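Local structure of fluoroacetyl-CoA-specific thioesterase-like domain-containing protein (Thermanaerovibrio acidaminovorans, 3QOO) at residues Y15-K20 / T86-V91; T47-A52 / Q117-V122; M4-L9 / H58-G63. The protein is of unknown function but has a hot-dog fold and resembles fluoroacetyl-CoA-specific thioesterases, so it may act on an acyl-CoA thioester. One frame throughout, in Å; residues are numbered along the deposited sequence. Where two conformers were deposited one is given.

Interaction 1 (Y15-K20 / T86-V91); sequences YRRMVK and TFTVTV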
loop_
_atom_site.group_PDB
_atom_site.type_symbol
_atom_site.label_atom_id
_atom_site.label_comp_id
_atom_site.label_asym_id
_atom_site.label_seq_id
_atom_site.Cartn_x
_atom_site.Cartn_y
_atom_site.Cartn_z
ATOM N N TYR A 15 18.738 -0.381 -9.980
ATOM C CA TYR A 15 17.709 -1.290 -9.489
ATOM C C TYR A 15 18.205 -2.335 -8.546
ATOM O O TYR A 15 19.398 -2.644 -8.503
ATOM C CB TYR A 15 16.956 -1.979 -10.645
ATOM C CG TYR A 15 17.647 -3.202 -11.229
ATOM C CD1 TYR A 15 17.373 -4.472 -10.732
ATOM C CD2 TYR A 15 18.547 -3.100 -12.263
ATOM C CE1 TYR A 15 17.954 -5.614 -11.264
ATOM C CE2 TYR A 15 19.132 -4.246 -12.803
ATOM C CZ TYR A 15 18.857 -5.487 -12.308
ATOM O OH TYR A 15 19.448 -6.623 -12.806
ATOM N N ARG A 16 17.292 -2.880 -7.765
ATOM C CA ARG A 16 17.513 -4.059 -6.951
ATOM C C ARG A 16 16.325 -4.998 -7.112
ATOM O O ARG A 16 15.204 -4.588 -7.480
ATOM C CB ARG A 16 17.730 -3.684 -5.478
ATOM C CG ARG A 16 19.030 -2.896 -5.228
ATOM C CD ARG A 16 19.218 -2.626 -3.735
ATOM N NE ARG A 16 19.766 -3.811 -3.087
ATOM C CZ ARG A 16 21.068 -4.040 -2.897
ATOM N NH1 ARG A 16 21.988 -3.150 -3.279
ATOM N NH2 ARG A 16 21.460 -5.173 -2.319
ATOM N N ARG A 17 16.578 -6.265 -6.810
ATOM C CA ARG A 17 15.578 -7.304 -6.883
ATOM C C ARG A 17 15.553 -8.089 -5.630
ATOM O O ARG A 17 16.586 -8.260 -4.981
ATOM C CB ARG A 17 15.880 -8.248 -8.014
ATOM C CG ARG A 17 15.466 -7.826 -9.322
ATOM C CD ARG A 17 15.618 -8.943 -10.313
ATOM N NE ARG A 17 14.906 -8.646 -11.502
ATOM C CZ ARG A 17 14.852 -9.415 -12.565
ATOM N NH1 ARG A 17 15.558 -10.539 -12.619
ATOM N NH2 ARG A 17 14.117 -9.018 -13.602
HETATM N N MSE A 18 14.396 -8.659 -5.326
HETATM C CA MSE A 18 14.320 -9.750 -4.371
HETATM C C MSE A 18 13.171 -10.664 -4.704
HETATM O O MSE A 18 12.239 -10.270 -5.392
HETATM C CB MSE A 18 14.206 -9.221 -2.947
HETATM C CG MSE A 18 12.941 -8.501 -2.680
HETATM SE SE MSE A 18 12.715 -7.839 -0.851
HETATM C CE MSE A 18 12.335 -9.486 -0.051
ATOM N N VAL A 19 13.238 -11.866 -4.162
ATOM C CA VAL A 19 12.222 -12.880 -4.321
ATOM C C VAL A 19 11.509 -13.056 -2.996
ATOM O O VAL A 19 12.127 -13.198 -1.941
ATOM C CB VAL A 19 12.767 -14.234 -4.821
ATOM C CG1 VAL A 19 11.630 -15.219 -5.084
ATOM C CG2 VAL A 19 13.644 -14.020 -6.040
ATOM N N LYS A 20 10.186 -12.986 -3.066
ATOM C CA LYS A 20 9.346 -13.031 -1.904
ATOM C C LYS A 20 8.416 -14.227 -2.050
ATOM O O LYS A 20 7.677 -14.282 -3.033
ATOM C CB LYS A 20 8.560 -11.708 -1.875
ATOM C CG LYS A 20 7.423 -11.614 -0.977
ATOM C CD LYS A 20 7.791 -11.585 0.457
ATOM C CE LYS A 20 6.521 -11.487 1.281
ATOM N NZ LYS A 20 6.771 -11.528 2.756
ATOM N N THR A 86 9.119 -12.360 -7.828
ATOM C CA THR A 86 10.321 -11.546 -7.997
ATOM C C THR A 86 9.909 -10.079 -8.147
ATOM O O THR A 86 9.181 -9.725 -9.071
ATOM C CB THR A 86 11.131 -12.004 -9.205
ATOM O OG1 THR A 86 11.483 -13.364 -8.997
ATOM C CG2 THR A 86 12.367 -11.161 -9.435
ATOM N N PHE A 87 10.390 -9.245 -7.237
ATOM C CA PHE A 87 10.191 -7.808 -7.273
ATOM C C PHE A 87 11.417 -7.133 -7.823
ATOM O O PHE A 87 12.544 -7.428 -7.389
ATOM C CB PHE A 87 9.929 -7.261 -5.877
ATOM C CG PHE A 87 8.595 -7.589 -5.294
ATOM C CD1 PHE A 87 7.645 -6.596 -5.136
ATOM C CD2 PHE A 87 8.301 -8.863 -4.851
ATOM C CE1 PHE A 87 6.419 -6.870 -4.533
ATOM C CE2 PHE A 87 7.044 -9.124 -4.289
ATOM C CZ PHE A 87 6.114 -8.138 -4.133
ATOM N N THR A 88 11.190 -6.209 -8.761
ATOM C CA THR A 88 12.250 -5.372 -9.312
ATOM C C THR A 88 11.839 -3.927 -9.084
ATOM O O THR A 88 10.750 -3.525 -9.525
ATOM C CB THR A 88 12.450 -5.610 -10.810
ATOM O OG1 THR A 88 12.667 -6.999 -11.044
ATOM C CG2 THR A 88 13.663 -4.813 -11.313
ATOM N N VAL A 89 12.668 -3.190 -8.349
ATOM C CA VAL A 89 12.450 -1.796 -8.094
ATOM C C VAL A 89 13.587 -0.983 -8.681
ATOM O O VAL A 89 14.745 -1.337 -8.473
ATOM C CB VAL A 89 12.246 -1.545 -6.583
ATOM C CG1 VAL A 89 12.181 -0.064 -6.269
ATOM C CG2 VAL A 89 10.950 -2.236 -6.107
ATOM N N THR A 90 13.235 0.064 -9.411
ATOM C CA THR A 90 14.159 0.803 -10.273
ATOM C C THR A 90 14.005 2.295 -10.078
ATOM O O THR A 90 12.884 2.797 -10.048
ATOM C CB THR A 90 13.865 0.513 -11.757
ATOM O OG1 THR A 90 13.876 -0.903 -11.972
ATOM C CG2 THR A 90 14.886 1.187 -12.673
ATOM N N VAL A 91 15.103 3.027 -9.991
ATOM C CA VAL A 91 15.046 4.485 -9.955
ATOM C C VAL A 91 14.527 5.015 -11.289
ATOM O O VAL A 91 15.136 4.772 -12.351
ATOM C CB VAL A 91 16.404 5.110 -9.629
ATOM C CG1 VAL A 91 16.327 6.635 -9.729
ATOM C CG2 VAL A 91 16.881 4.622 -8.251
#

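Interaction 2 (T47-A52 / Q117-V122); sequences TMTQLA and QERVVV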
loop_
_atom_site.group_PDB
_atom_site.type_symbol
_atom_site.label_atom_id
_atom_site.label_comp_id
_atom_site.label_asym_id
_atom_site.label_seq_id
_atom_site.Cartn_x
_atom_site.Cartn_y
_atom_site.Cartn_z
ATOM N N THR A 47 6.785 -4.742 0.252
ATOM C CA THR A 47 7.960 -5.296 -0.392
ATOM C C THR A 47 8.640 -4.249 -1.289
ATOM O O THR A 47 9.863 -4.130 -1.332
ATOM C CB THR A 47 7.597 -6.559 -1.170
ATOM O OG1 THR A 47 6.848 -7.474 -0.334
ATOM C CG2 THR A 47 8.852 -7.188 -1.706
HETATM N N MSE A 48 7.827 -3.458 -1.980
HETATM C CA MSE A 48 8.326 -2.335 -2.731
HETATM C C MSE A 48 9.099 -1.364 -1.840
HETATM O O MSE A 48 10.208 -0.922 -2.190
HETATM C CB MSE A 48 7.179 -1.624 -3.441
HETATM C CG MSE A 48 7.628 -0.347 -4.175
HETATM SE SE MSE A 48 6.254 0.394 -5.377
HETATM C CE MSE A 48 4.846 0.789 -4.075
ATOM N N THR A 49 8.529 -1.068 -0.681
ATOM C CA THR A 49 9.155 -0.181 0.295
ATOM C C THR A 49 10.515 -0.759 0.732
ATOM O O THR A 49 11.522 -0.050 0.791
ATOM C CB THR A 49 8.266 0.052 1.509
ATOM O OG1 THR A 49 7.107 0.755 1.071
ATOM C CG2 THR A 49 9.001 0.855 2.550
ATOM N N GLN A 50 10.530 -2.040 1.063
ATOM C CA GLN A 50 11.763 -2.680 1.492
ATOM C C GLN A 50 12.871 -2.527 0.462
ATOM O O GLN A 50 14.004 -2.160 0.812
ATOM C CB GLN A 50 11.530 -4.170 1.767
ATOM C CG GLN A 50 12.806 -4.870 2.196
ATOM C CD GLN A 50 12.630 -6.325 2.476
ATOM O OE1 GLN A 50 11.504 -6.799 2.590
ATOM N NE2 GLN A 50 13.740 -7.042 2.657
ATOM N N LEU A 51 12.556 -2.802 -0.789
ATOM C CA LEU A 51 13.562 -2.665 -1.844
ATOM C C LEU A 51 13.965 -1.233 -2.089
ATOM O O LEU A 51 15.142 -0.967 -2.313
ATOM C CB LEU A 51 13.071 -3.280 -3.140
ATOM C CG LEU A 51 13.302 -4.756 -3.311
ATOM C CD1 LEU A 51 12.696 -5.219 -4.610
ATOM C CD2 LEU A 51 14.753 -5.088 -3.246
ATOM N N ALA A 52 13.018 -0.299 -2.050
ATOM C CA ALA A 52 13.353 1.096 -2.271
ATOM C C ALA A 52 14.325 1.557 -1.191
ATOM O O ALA A 52 15.286 2.272 -1.484
ATOM C CB ALA A 52 12.073 1.935 -2.263
ATOM N N GLN A 117 6.766 4.385 -6.195
ATOM C CA GLN A 117 6.936 4.976 -4.881
ATOM C C GLN A 117 7.812 6.214 -4.987
ATOM O O GLN A 117 8.877 6.173 -5.626
ATOM C CB GLN A 117 7.518 3.976 -3.902
ATOM C CG GLN A 117 7.571 4.499 -2.449
ATOM C CD GLN A 117 7.890 3.398 -1.488
ATOM O OE1 GLN A 117 9.044 3.234 -1.077
ATOM N NE2 GLN A 117 6.877 2.592 -1.148
ATOM N N GLU A 118 7.381 7.312 -4.385
ATOM C CA GLU A 118 8.164 8.510 -4.261
ATOM C C GLU A 118 8.662 8.571 -2.832
ATOM O O GLU A 118 7.861 8.455 -1.906
ATOM C CB GLU A 118 7.340 9.736 -4.584
ATOM C CG GLU A 118 8.075 11.069 -4.452
ATOM C CD GLU A 118 7.205 12.257 -4.696
ATOM O OE1 GLU A 118 6.142 12.112 -5.335
ATOM O OE2 GLU A 118 7.600 13.343 -4.220
ATOM N N ARG A 119 9.966 8.766 -2.671
ATOM C CA ARG A 119 10.570 8.883 -1.335
ATOM C C ARG A 119 11.333 10.215 -1.249
ATOM O O ARG A 119 11.842 10.717 -2.263
ATOM C CB ARG A 119 11.535 7.713 -1.073
ATOM C CG ARG A 119 10.861 6.359 -1.184
ATOM C CD ARG A 119 11.714 5.186 -0.709
ATOM N NE ARG A 119 11.991 5.233 0.718
ATOM C CZ ARG A 119 11.137 4.881 1.673
ATOM N NH1 ARG A 119 9.928 4.354 1.380
ATOM N NH2 ARG A 119 11.490 5.047 2.943
ATOM N N VAL A 120 11.383 10.765 -0.049
ATOM C CA VAL A 120 12.073 12.012 0.236
ATOM C C VAL A 120 13.267 11.736 1.140
ATOM O O VAL A 120 13.201 10.909 2.035
ATOM C CB VAL A 120 11.127 13.094 0.852
ATOM C CG1 VAL A 120 10.528 12.654 2.210
ATOM C CG2 VAL A 120 11.828 14.438 0.997
ATOM N N VAL A 121 14.379 12.431 0.882
ATOM C CA VAL A 121 15.526 12.340 1.745
ATOM C C VAL A 121 15.405 13.350 2.866
ATOM O O VAL A 121 15.133 14.543 2.612
ATOM C CB VAL A 121 16.840 12.559 0.954
ATOM C CG1 VAL A 121 18.017 12.617 1.928
ATOM C CG2 VAL A 121 16.973 11.512 -0.079
ATOM N N VAL A 122 15.546 12.875 4.107
ATOM C CA VAL A 122 15.364 13.710 5.274
ATOM C C VAL A 122 16.567 13.540 6.198
ATOM O O VAL A 122 17.205 12.499 6.202
ATOM C CB VAL A 122 14.037 13.330 6.049
ATOM C CG1 VAL A 122 12.780 13.376 5.168
ATOM C CG2 VAL A 122 14.137 11.956 6.716
#

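Interaction 3 (M4-L9 / H58-G63); sequences MDFNEL and HKLPEG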
loop_
_atom_site.group_PDB
_atom_site.type_symbol
_atom_site.label_atom_id
_atom_site.label_comp_id
_atom_site.label_asym_id
_atom_site.label_seq_id
_atom_site.Cartn_x
_atom_site.Cartn_y
_atom_site.Cartn_z
HETATM N N MSE A 4 24.762 17.043 -0.985
HETATM C CA MSE A 4 24.327 15.788 -1.683
HETATM C C MSE A 4 23.849 16.114 -3.087
HETATM O O MSE A 4 23.082 17.065 -3.274
HETATM C CB MSE A 4 23.173 15.117 -0.935
HETATM C CG MSE A 4 23.568 14.347 0.297
HETATM SE SE MSE A 4 21.998 13.868 1.271
HETATM C CE MSE A 4 21.658 15.601 2.060
ATOM N N ASP A 5 24.278 15.303 -4.054
ATOM C CA ASP A 5 23.816 15.382 -5.437
ATOM C C ASP A 5 23.062 14.100 -5.731
ATOM O O ASP A 5 23.660 13.070 -6.079
ATOM C CB ASP A 5 24.985 15.541 -6.414
ATOM C CG ASP A 5 24.518 15.750 -7.871
ATOM O OD1 ASP A 5 23.977 14.807 -8.499
ATOM O OD2 ASP A 5 24.696 16.866 -8.405
ATOM N N PHE A 6 21.734 14.164 -5.591
ATOM C CA PHE A 6 20.917 12.949 -5.693
ATOM C C PHE A 6 20.930 12.402 -7.116
ATOM O O PHE A 6 20.767 11.220 -7.302
ATOM C CB PHE A 6 19.480 13.155 -5.173
ATOM C CG PHE A 6 19.424 13.685 -3.753
ATOM C CD1 PHE A 6 19.962 12.953 -2.718
ATOM C CD2 PHE A 6 18.841 14.919 -3.464
ATOM C CE1 PHE A 6 19.922 13.418 -1.420
ATOM C CE2 PHE A 6 18.793 15.408 -2.161
ATOM C CZ PHE A 6 19.328 14.653 -1.135
ATOM N N ASN A 7 21.192 13.251 -8.117
ATOM C CA ASN A 7 21.313 12.762 -9.492
ATOM C C ASN A 7 22.519 11.828 -9.594
ATOM O O ASN A 7 22.480 10.854 -10.326
ATOM C CB ASN A 7 21.419 13.919 -10.515
ATOM C CG ASN A 7 20.238 14.904 -10.435
ATOM O OD1 ASN A 7 19.104 14.576 -10.773
ATOM N ND2 ASN A 7 20.524 16.133 -9.998
ATOM N N GLU A 8 23.598 12.156 -8.863
ATOM C CA GLU A 8 24.808 11.303 -8.754
ATOM C C GLU A 8 24.645 10.036 -7.909
ATOM O O GLU A 8 25.105 8.962 -8.286
ATOM C CB GLU A 8 25.991 12.122 -8.158
ATOM C CG GLU A 8 27.273 11.264 -7.858
ATOM C CD GLU A 8 28.049 11.624 -6.563
ATOM O OE1 GLU A 8 29.192 11.133 -6.423
ATOM O OE2 GLU A 8 27.537 12.365 -5.691
ATOM N N LEU A 9 24.050 10.167 -6.723
ATOM C CA LEU A 9 23.889 9.019 -5.832
ATOM C C LEU A 9 22.908 7.997 -6.407
ATOM O O LEU A 9 23.091 6.816 -6.141
ATOM C CB LEU A 9 23.405 9.437 -4.449
ATOM C CG LEU A 9 24.296 10.404 -3.667
ATOM C CD1 LEU A 9 23.596 10.891 -2.429
ATOM C CD2 LEU A 9 25.634 9.792 -3.273
ATOM N N HIS A 58 21.515 3.331 1.983
ATOM C CA HIS A 58 22.949 3.099 2.187
ATOM C C HIS A 58 23.788 4.051 1.337
ATOM O O HIS A 58 24.984 4.182 1.576
ATOM C CB HIS A 58 23.329 1.625 1.982
ATOM C CG HIS A 58 23.295 1.177 0.555
ATOM N ND1 HIS A 58 22.126 0.795 -0.081
ATOM C CD2 HIS A 58 24.290 1.015 -0.354
ATOM C CE1 HIS A 58 22.412 0.441 -1.325
ATOM N NE2 HIS A 58 23.722 0.545 -1.508
ATOM N N LYS A 59 23.186 4.687 0.340
ATOM C CA LYS A 59 23.857 5.682 -0.486
ATOM C C LYS A 59 23.775 7.090 0.077
ATOM O O LYS A 59 24.404 7.996 -0.490
ATOM C CB LYS A 59 23.286 5.665 -1.905
ATOM C CG LYS A 59 23.377 4.323 -2.614
ATOM C CD LYS A 59 24.776 3.879 -2.848
ATOM C CE LYS A 59 25.539 4.839 -3.748
ATOM N NZ LYS A 59 26.853 4.265 -4.130
ATOM N N LEU A 60 23.069 7.265 1.202
ATOM C CA LEU A 60 22.948 8.553 1.851
ATOM C C LEU A 60 23.973 8.695 2.948
ATOM O O LEU A 60 24.267 7.737 3.625
ATOM C CB LEU A 60 21.533 8.728 2.450
ATOM C CG LEU A 60 20.395 8.614 1.450
ATOM C CD1 LEU A 60 19.064 8.621 2.202
ATOM C CD2 LEU A 60 20.487 9.753 0.470
ATOM N N PRO A 61 24.464 9.923 3.161
ATOM C CA PRO A 61 25.460 10.114 4.194
ATOM C C PRO A 61 24.890 10.016 5.583
ATOM O O PRO A 61 23.662 10.123 5.771
ATOM C CB PRO A 61 25.973 11.526 3.920
ATOM C CG PRO A 61 24.931 12.204 3.214
ATOM C CD PRO A 61 24.190 11.161 2.419
ATOM N N GLU A 62 25.768 9.856 6.556
ATOM C CA GLU A 62 25.398 9.732 7.954
ATOM C C GLU A 62 24.467 10.854 8.363
ATOM O O GLU A 62 24.734 12.039 8.106
ATOM C CB GLU A 62 26.666 9.745 8.820
ATOM C CG GLU A 62 26.481 9.452 10.326
ATOM C CD GLU A 62 27.803 9.678 11.095
ATOM O OE1 GLU A 62 28.446 10.706 10.822
ATOM O OE2 GLU A 62 28.183 8.840 11.957
ATOM N N GLY A 63 23.359 10.480 9.005
ATOM C CA GLY A 63 22.365 11.437 9.471
ATOM C C GLY A 63 21.183 11.624 8.566
ATOM O O GLY A 63 20.298 12.415 8.909
#

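Interaction 1 (Y15-K20 / T86-V91)
Arg16 and Val89 face each other as a hydrogen-bonded pair where the outer strand 15-21 of the hot-dog sheet joins its antiparallel neighbour 84-95. Backbone bonds carry the register. Arg16 N gives to Val89 O at 3.1 Å, and Val89 N returns a straighter bond to Arg16 O. Two residues on, Met18 and Phe87 form a second hydrogen-bonded pair, with Phe87 N to Met18 O at 2.8 Å. CA-H groups add close contacts in between, such as Arg17 CA to Phe87 O at 3.1 Å.

Packing differs between the two faces. On the face with Arg16, Met18, Phe87 and Val89, helix 41-56 lies against the sheet, and Phe87 and Met18 both reach it. The Phe87 ring also runs beside Lys20, whose CB comes within 3.8 Å of Phe87 CE2; the amine of Lys20 turns away to a salt bridge with Asp26.

The other face bears Tyr15, Arg17, Val19 and the threonines. Thr88 CG2 lies anti to its own N, which points the methyl at Tyr15 CD1, 3.8 Å away. Thr86 CG2 sits above one face of the Arg17 guanidinium, toward its rim. Here is the one side-chain hydrogen bond across the pair: Arg17 NE gives to Thr88 OG1 at 2.8 Å, bent to 141° at the hydrogen, with the oxygen 23° out of the guanidinium plane.

Interaction 2 (T47-A52 / Q117-V122)
Gln117 reaches from strand 110-123 into the side of helix 41-56, the helix that the curved antiparallel sheet wraps in a hot-dog fold. The strand and helix segments run at 44° to each other with their axes 10.0 Å apart, a gap spanned by side chains.

Gln117 meets the helix atom by atom, starting from CB, which lies 4.1 Å from Met48 SE. The two chains run antiparallel alongside each other, the selenomethionine reaching toward the sheet as the glutamine reaches toward the helix. With CG anti to the backbone N (chi1 -173°) and the next torsion also extended, the chain carries its amide straight to the helix surface. CD comes next, 3.8 Å from Thr49 OG1, and there the amide divides its work. On one side NE2 gives to Thr49 OG1 at 2.9 Å, and the acceptor lies nearly in the amide plane. That hydroxyl is also bonded to Leu45 O in the preceding helical turn, while NE2 has a second bond to Ser71 OG on the neighbouring strand. A buried amide nitrogen is thus held from both helix and sheet.

On the other side OE1 rests 3.5 Å from Ala52 CB and accepts from Arg119, two residues along the strand. Arg119 packs its CD on the same methyl, at 3.6 Å, and Ser66 OG holds its NE. Leu35 of the second subunit touches this arginine and Asn30 of that subunit touches Thr49, so the site borders the dimer interface. The Arg119 NH1 to Gln117 OE1 bond measures 2.8 Å; its donor stands well above the carbonyl plane, yet OE1 lies close to the guanidinium plane.

Interaction 3 (M4-L9 / H58-G63)
Leu9 and Lys59 bring the short N-terminal helix 6-9 against the 3-10 turn and loop that lead from helix 41-56 to strand 64-75. This is a surface contact whose centre lies about 18 Å from the centre of the chain, and carbon-carbon and carbon-carbonyl packing make it up.

The hydrocarbon contacts centre on two places. At one, selenomethionine Met4 comes obliquely up to the CG-CD side of the Pro61 ring, with SE 3.7 Å from Pro61 CD and Met4 CG 3.9 Å from it. At the other, Leu60 sends CD2 back toward the N-terminal segment, where it meets Phe6 CE1 at 4.2 Å and Leu9 CD1 slightly farther off. The Phe6 and Leu60 side chains stand roughly perpendicular to each other. Both rest on Val121 of strand 110-123 as well, so the short helix and the loop share a seat on the sheet.

Two backbone carbonyls are packed by hydrocarbon. The forked end of Leu9 faces Lys59 O with both methyls, CD2 at 3.5 Å and CD1 at 3.6 Å; chi1 of -60° directs CG toward the carbonyl, and chi2 near 171° sets the two methyls before it. Lys59 curls its chain at two successive torsions and brings CE to 4.0 Å from Leu9 O.

Within residues 4-9, hydrogen bonding starts the helix: Asp5 is the N-cap residue, and its OD1 accepts from Glu8 N at 2.7 Å through the anti lone pair.

With hydrocarbon against hydrocarbon and leucine methyls against a carbonyl, the two segments are held by van der Waals contact and probably by partial exclusion of water, with Leu60 the buried member, and no polar pair between them fixes a direction.

How the interactions relate
From the N terminus, the chain passes through 4-9, 15-20, 47-52, 58-63, 86-91 and 117-122. Interaction 3 closes the first loop when 58-63 returns to 4-9, interaction 1 the next when 86-91 pairs with 15-20, and interaction 2 the last when 117-122 comes back to 47-52. Every pair of these loops crosses; none nests inside another. Interaction 1 adds an outermost strand of this chain's sheet, interaction 2 ties the sheet to its helix, and interaction 3 brings the N-terminal helix to the loop beyond that helix. They also touch directly: Phe87 CE1 packs on Thr47 CB at 3.6 Å, and Val121 CG2 lies 3.8 Å from Phe6 CE1.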